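Local coordinates for protein glutathione S-transferase (Bombyx mori, PDB 3AY8) that probably conjugates glutathione to electrophilic compounds, as a homodimeric cytosolic glutathione transferase, at residues Y164-D176 against A203-K215. Residues are numbered along the deposited sequence; the frame is centred on the assembly and turned at random. Where two conformers were deposited one is given.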
loop_
_atom_site.group_PDB
_atom_site.type_symbol
_atom_site.label_atom_id
_atom_site.label_comp_id
_atom_site.label_asym_id
_atom_site.label_seq_id
_atom_site.Cartn_x
_atom_site.Cartn_y
_atom_site.Cartn_z
ATOM N N TYR A 164 12.199 -7.037 -1.530
ATOM C CA TYR A 164 13.137 -7.664 -2.461
ATOM C C TYR A 164 12.532 -7.816 -3.875
ATOM O O TYR A 164 13.195 -7.512 -4.877
ATOM C CB TYR A 164 13.663 -8.990 -1.890
ATOM C CG TYR A 164 14.508 -9.818 -2.835
ATOM C CD1 TYR A 164 15.526 -9.228 -3.601
ATOM C CD2 TYR A 164 14.314 -11.204 -2.936
ATOM C CE1 TYR A 164 16.302 -9.981 -4.469
ATOM C CE2 TYR A 164 15.098 -11.978 -3.790
ATOM C CZ TYR A 164 16.087 -11.352 -4.564
ATOM O OH TYR A 164 16.878 -12.092 -5.407
ATOM N N ALA A 165 11.275 -8.247 -3.960
ATOM C CA ALA A 165 10.607 -8.365 -5.263
ATOM C C ALA A 165 10.555 -7.015 -5.981
ATOM O O ALA A 165 10.801 -6.925 -7.197
ATOM C CB ALA A 165 9.196 -8.956 -5.105
ATOM N N SER A 166 10.253 -5.962 -5.220
ATOM C CA SER A 166 10.234 -4.607 -5.765
ATOM C C SER A 166 11.634 -4.145 -6.213
ATOM O O SER A 166 11.826 -3.749 -7.376
ATOM C CB SER A 166 9.660 -3.636 -4.730
ATOM O OG SER A 166 8.270 -3.861 -4.528
ATOM N N MET A 167 12.594 -4.200 -5.289
ATOM C CA MET A 167 13.971 -3.742 -5.546
ATOM C C MET A 167 14.654 -4.501 -6.687
ATOM O O MET A 167 15.347 -3.907 -7.501
ATOM C CB MET A 167 14.834 -3.853 -4.275
ATOM C CG MET A 167 14.595 -2.756 -3.265
ATOM S SD MET A 167 14.739 -1.098 -3.961
ATOM C CE MET A 167 16.392 -1.089 -4.696
ATOM N N SER A 168 14.453 -5.811 -6.748
ATOM C CA SER A 168 15.035 -6.609 -7.840
ATOM C C SER A 168 14.496 -6.166 -9.207
ATOM O O SER A 168 15.218 -6.213 -10.211
ATOM C CB SER A 168 14.829 -8.111 -7.598
ATOM O OG SER A 168 13.454 -8.457 -7.572
ATOM N N SER A 169 13.246 -5.704 -9.234
ATOM C CA SER A 169 12.619 -5.183 -10.446
ATOM C C SER A 169 13.338 -3.945 -11.011
ATOM O O SER A 169 13.706 -3.923 -12.192
ATOM C CB SER A 169 11.150 -4.853 -10.172
ATOM O OG SER A 169 10.487 -5.973 -9.609
ATOM N N ILE A 170 13.551 -2.921 -10.173
ATOM C CA ILE A 170 14.201 -1.706 -10.650
ATOM C C ILE A 170 15.706 -1.945 -10.880
ATOM O O ILE A 170 16.278 -1.411 -11.832
ATOM C CB ILE A 170 13.921 -0.472 -9.733
ATOM C CG1 ILE A 170 14.200 0.851 -10.475
ATOM C CG2 ILE A 170 14.697 -0.569 -8.398
ATOM C CD1 ILE A 170 13.288 1.134 -11.709
ATOM N N LEU A 171 16.332 -2.756 -10.024
ATOM C CA LEU A 171 17.741 -3.087 -10.199
ATOM C C LEU A 171 17.991 -3.805 -11.537
ATOM O O LEU A 171 19.039 -3.605 -12.146
ATOM C CB LEU A 171 18.298 -3.905 -9.017
ATOM C CG LEU A 171 18.467 -3.166 -7.683
ATOM C CD1 LEU A 171 18.902 -4.115 -6.556
ATOM C CD2 LEU A 171 19.441 -1.985 -7.804
ATOM N N ALA A 172 17.033 -4.613 -11.994
ATOM C CA ALA A 172 17.169 -5.304 -13.286
ATOM C C ALA A 172 16.977 -4.357 -14.474
ATOM O O ALA A 172 17.509 -4.605 -15.560
ATOM C CB ALA A 172 16.221 -6.491 -13.381
ATOM N N VAL A 173 16.205 -3.288 -14.267
ATOM C CA VAL A 173 16.115 -2.197 -15.237
ATOM C C VAL A 173 17.471 -1.480 -15.305
ATOM O O VAL A 173 17.901 -1.050 -16.371
ATOM C CB VAL A 173 14.980 -1.185 -14.887
ATOM C CG1 VAL A 173 14.974 -0.007 -15.862
ATOM C CG2 VAL A 173 13.611 -1.868 -14.922
ATOM N N GLY A 174 18.155 -1.395 -14.168
ATOM C CA GLY A 174 19.401 -0.650 -14.073
ATOM C C GLY A 174 19.149 0.592 -13.240
ATOM O O GLY A 174 18.557 1.572 -13.713
ATOM N N TRP A 175 19.567 0.542 -11.988
ATOM C CA TRP A 175 19.458 1.692 -11.110
ATOM C C TRP A 175 20.769 1.797 -10.351
ATOM O O TRP A 175 21.331 0.780 -9.937
ATOM C CB TRP A 175 18.281 1.553 -10.145
ATOM C CG TRP A 175 17.759 2.880 -9.695
ATOM C CD1 TRP A 175 18.049 3.521 -8.527
ATOM C CD2 TRP A 175 16.869 3.744 -10.419
ATOM N NE1 TRP A 175 17.388 4.729 -8.473
ATOM C CE2 TRP A 175 16.659 4.892 -9.622
ATOM C CE3 TRP A 175 16.223 3.653 -11.660
ATOM C CZ2 TRP A 175 15.824 5.951 -10.026
ATOM C CZ3 TRP A 175 15.400 4.704 -12.069
ATOM C CH2 TRP A 175 15.205 5.837 -11.250
ATOM N N ASP A 176 21.246 3.026 -10.203
ATOM C CA ASP A 176 22.462 3.338 -9.453
ATOM C C ASP A 176 22.073 3.516 -7.982
ATOM O O ASP A 176 21.442 4.503 -7.616
ATOM C CB ASP A 176 23.111 4.617 -10.050
ATOM C CG ASP A 176 24.270 5.177 -9.203
ATOM O OD1 ASP A 176 24.809 4.455 -8.333
ATOM O OD2 ASP A 176 24.633 6.372 -9.425
ATOM N N ALA A 203 12.501 -11.006 -12.557
ATOM C CA ALA A 203 12.958 -9.611 -12.514
ATOM C C ALA A 203 13.764 -9.257 -13.769
ATOM O O ALA A 203 13.577 -8.195 -14.349
ATOM C CB ALA A 203 13.784 -9.348 -11.238
ATOM N N ARG A 204 14.637 -10.171 -14.196
ATOM C CA ARG A 204 15.421 -9.976 -15.414
ATOM C C ARG A 204 14.537 -9.863 -16.650
ATOM O O ARG A 204 14.812 -9.049 -17.520
ATOM C CB ARG A 204 16.468 -11.077 -15.592
ATOM C CG ARG A 204 17.600 -10.692 -16.578
ATOM C CD ARG A 204 18.899 -11.444 -16.270
ATOM N NE ARG A 204 18.625 -12.861 -16.078
ATOM C CZ ARG A 204 18.737 -13.515 -14.926
ATOM N NH1 ARG A 204 18.428 -14.798 -14.890
ATOM N NH2 ARG A 204 19.166 -12.906 -13.826
ATOM N N THR A 205 13.469 -10.658 -16.723
ATOM C CA THR A 205 12.519 -10.534 -17.831
ATOM C C THR A 205 11.851 -9.152 -17.785
ATOM O O THR A 205 11.730 -8.500 -18.812
ATOM C CB THR A 205 11.436 -11.640 -17.804
ATOM O OG1 THR A 205 12.055 -12.918 -17.702
ATOM C CG2 THR A 205 10.608 -11.619 -19.067
ATOM N N PHE A 206 11.431 -8.720 -16.592
ATOM C CA PHE A 206 10.851 -7.375 -16.399
ATOM C C PHE A 206 11.863 -6.322 -16.858
ATOM O O PHE A 206 11.538 -5.454 -17.677
ATOM C CB PHE A 206 10.460 -7.143 -14.925
ATOM C CG PHE A 206 10.012 -5.727 -14.611
ATOM C CD1 PHE A 206 8.684 -5.334 -14.828
ATOM C CD2 PHE A 206 10.910 -4.794 -14.074
ATOM C CE1 PHE A 206 8.256 -4.021 -14.518
ATOM C CE2 PHE A 206 10.503 -3.487 -13.769
ATOM C CZ PHE A 206 9.179 -3.094 -13.995
ATOM N N GLY A 207 13.083 -6.422 -16.336
ATOM C CA GLY A 207 14.159 -5.484 -16.661
ATOM C C GLY A 207 14.428 -5.389 -18.154
ATOM O O GLY A 207 14.516 -4.291 -18.697
ATOM N N ASP A 208 14.545 -6.540 -18.817
ATOM C CA ASP A 208 14.789 -6.573 -20.267
ATOM C C ASP A 208 13.683 -5.869 -21.060
ATOM O O ASP A 208 13.968 -5.101 -21.978
ATOM C CB ASP A 208 14.967 -8.011 -20.765
ATOM C CG ASP A 208 16.264 -8.662 -20.270
ATOM O OD1 ASP A 208 17.101 -7.984 -19.641
ATOM O OD2 ASP A 208 16.445 -9.874 -20.505
ATOM N N ALA A 209 12.429 -6.116 -20.697
ATOM C CA ALA A 209 11.304 -5.492 -21.392
ATOM C C ALA A 209 11.289 -3.964 -21.236
ATOM O O ALA A 209 10.940 -3.240 -22.177
ATOM C CB ALA A 209 9.980 -6.110 -20.949
ATOM N N VAL A 210 11.681 -3.471 -20.060
ATOM C CA VAL A 210 11.809 -2.022 -19.860
ATOM C C VAL A 210 12.968 -1.417 -20.690
ATOM O O VAL A 210 12.763 -0.443 -21.415
ATOM C CB VAL A 210 11.926 -1.631 -18.351
ATOM C CG1 VAL A 210 11.990 -0.115 -18.184
ATOM C CG2 VAL A 210 10.739 -2.206 -17.541
ATOM N N LYS A 211 14.156 -2.007 -20.561
ATOM C CA LYS A 211 15.349 -1.532 -21.261
ATOM C C LYS A 211 15.084 -1.445 -22.752
ATOM O O LYS A 211 15.441 -0.460 -23.397
ATOM C CB LYS A 211 16.533 -2.468 -21.019
ATOM C CG LYS A 211 17.160 -2.366 -19.649
ATOM C CD LYS A 211 17.994 -3.608 -19.387
ATOM C CE LYS A 211 18.998 -3.365 -18.301
ATOM N NZ LYS A 211 19.435 -4.634 -17.675
ATOM N N LYS A 212 14.429 -2.482 -23.273
ATOM C CA LYS A 212 14.163 -2.624 -24.699
ATOM C C LYS A 212 13.505 -1.351 -25.247
ATOM O O LYS A 212 13.771 -0.955 -26.375
ATOM C CB LYS A 212 13.284 -3.855 -24.965
ATOM C CG LYS A 212 13.101 -4.182 -26.447
ATOM C CD LYS A 212 12.418 -5.529 -26.666
ATOM C CE LYS A 212 12.211 -5.773 -28.161
ATOM N NZ LYS A 212 11.939 -7.205 -28.475
ATOM N N ASN A 213 12.673 -0.698 -24.434
ATOM C CA ASN A 213 11.980 0.516 -24.874
ATOM C C ASN A 213 12.663 1.848 -24.550
ATOM O O ASN A 213 12.202 2.905 -24.986
ATOM C CB ASN A 213 10.539 0.518 -24.380
ATOM C CG ASN A 213 9.677 -0.459 -25.133
ATOM O OD1 ASN A 213 10.101 -1.017 -26.145
ATOM N ND2 ASN A 213 8.457 -0.671 -24.652
ATOM N N ILE A 214 13.756 1.796 -23.797
ATOM C CA ILE A 214 14.515 2.996 -23.470
ATOM C C ILE A 214 15.503 3.308 -24.599
ATOM O O ILE A 214 16.317 2.459 -24.977
ATOM C CB ILE A 214 15.270 2.875 -22.114
ATOM C CG1 ILE A 214 14.287 2.621 -20.964
ATOM C CG2 ILE A 214 16.098 4.143 -21.845
ATOM C CD1 ILE A 214 14.949 2.335 -19.626
ATOM N N LYS A 215 15.407 4.523 -25.137
ATOM C CA LYS A 215 16.340 5.004 -26.154
ATOM C C LYS A 215 17.576 5.602 -25.484
ATOM O O LYS A 215 17.493 6.660 -24.861
ATOM C CB LYS A 215 15.655 6.030 -27.073
ATOM C CG LYS A 215 14.645 5.414 -28.052
ATOM C CD LYS A 215 14.094 6.452 -29.032
ATOM C CE LYS A 215 13.034 5.849 -29.944
ATOM N NZ LYS A 215 12.278 6.910 -30.665
HETATM O O HOH W 1 17.802 -7.075 -16.571
#
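Ala172 packs on Ala203 and Gly207, and Val173 on Gly207, where helices 158-173 and 196-213 of the all-helical glutathione transferase C-terminal domain cross locally at -41°, the axes of these short segments approaching to 7.6 Å. Small residues permit this closeness: Ala172 CB rests 3.3 Å from Ala203 O, and Gly207 CA lies 3.6 Å from Ala172 O, where a CB would clash. Apolar packing centres on Val173: with CG1 anti to the backbone N (chi1 176°), it lays that methyl 3.8 Å from Val210 CG1 and turns CG2 to Phe206 CE2, 3.7 Å away. The Phe206 ring, also touching Cys115 of helix 90-120, presents its edge to Ser169 O, while Val210 CG2 lies over one face. Were Phe206 an alanine, Val173 CG2 and Ser169 CB would probably lose their aromatic neighbour, weakening the link to helix 90-120. The polar contact sits at the C-terminal end of helix 158-173, where the last carbonyls lack helical partners. A long lysine suits this margin: in one of two conformers, Lys211 NZ donates to Ala172 O at 2.9 Å (C=O...N angle 160°). Ala172 O also accepts a water 2.7 Å away, itself a donor to Asp208 OD1.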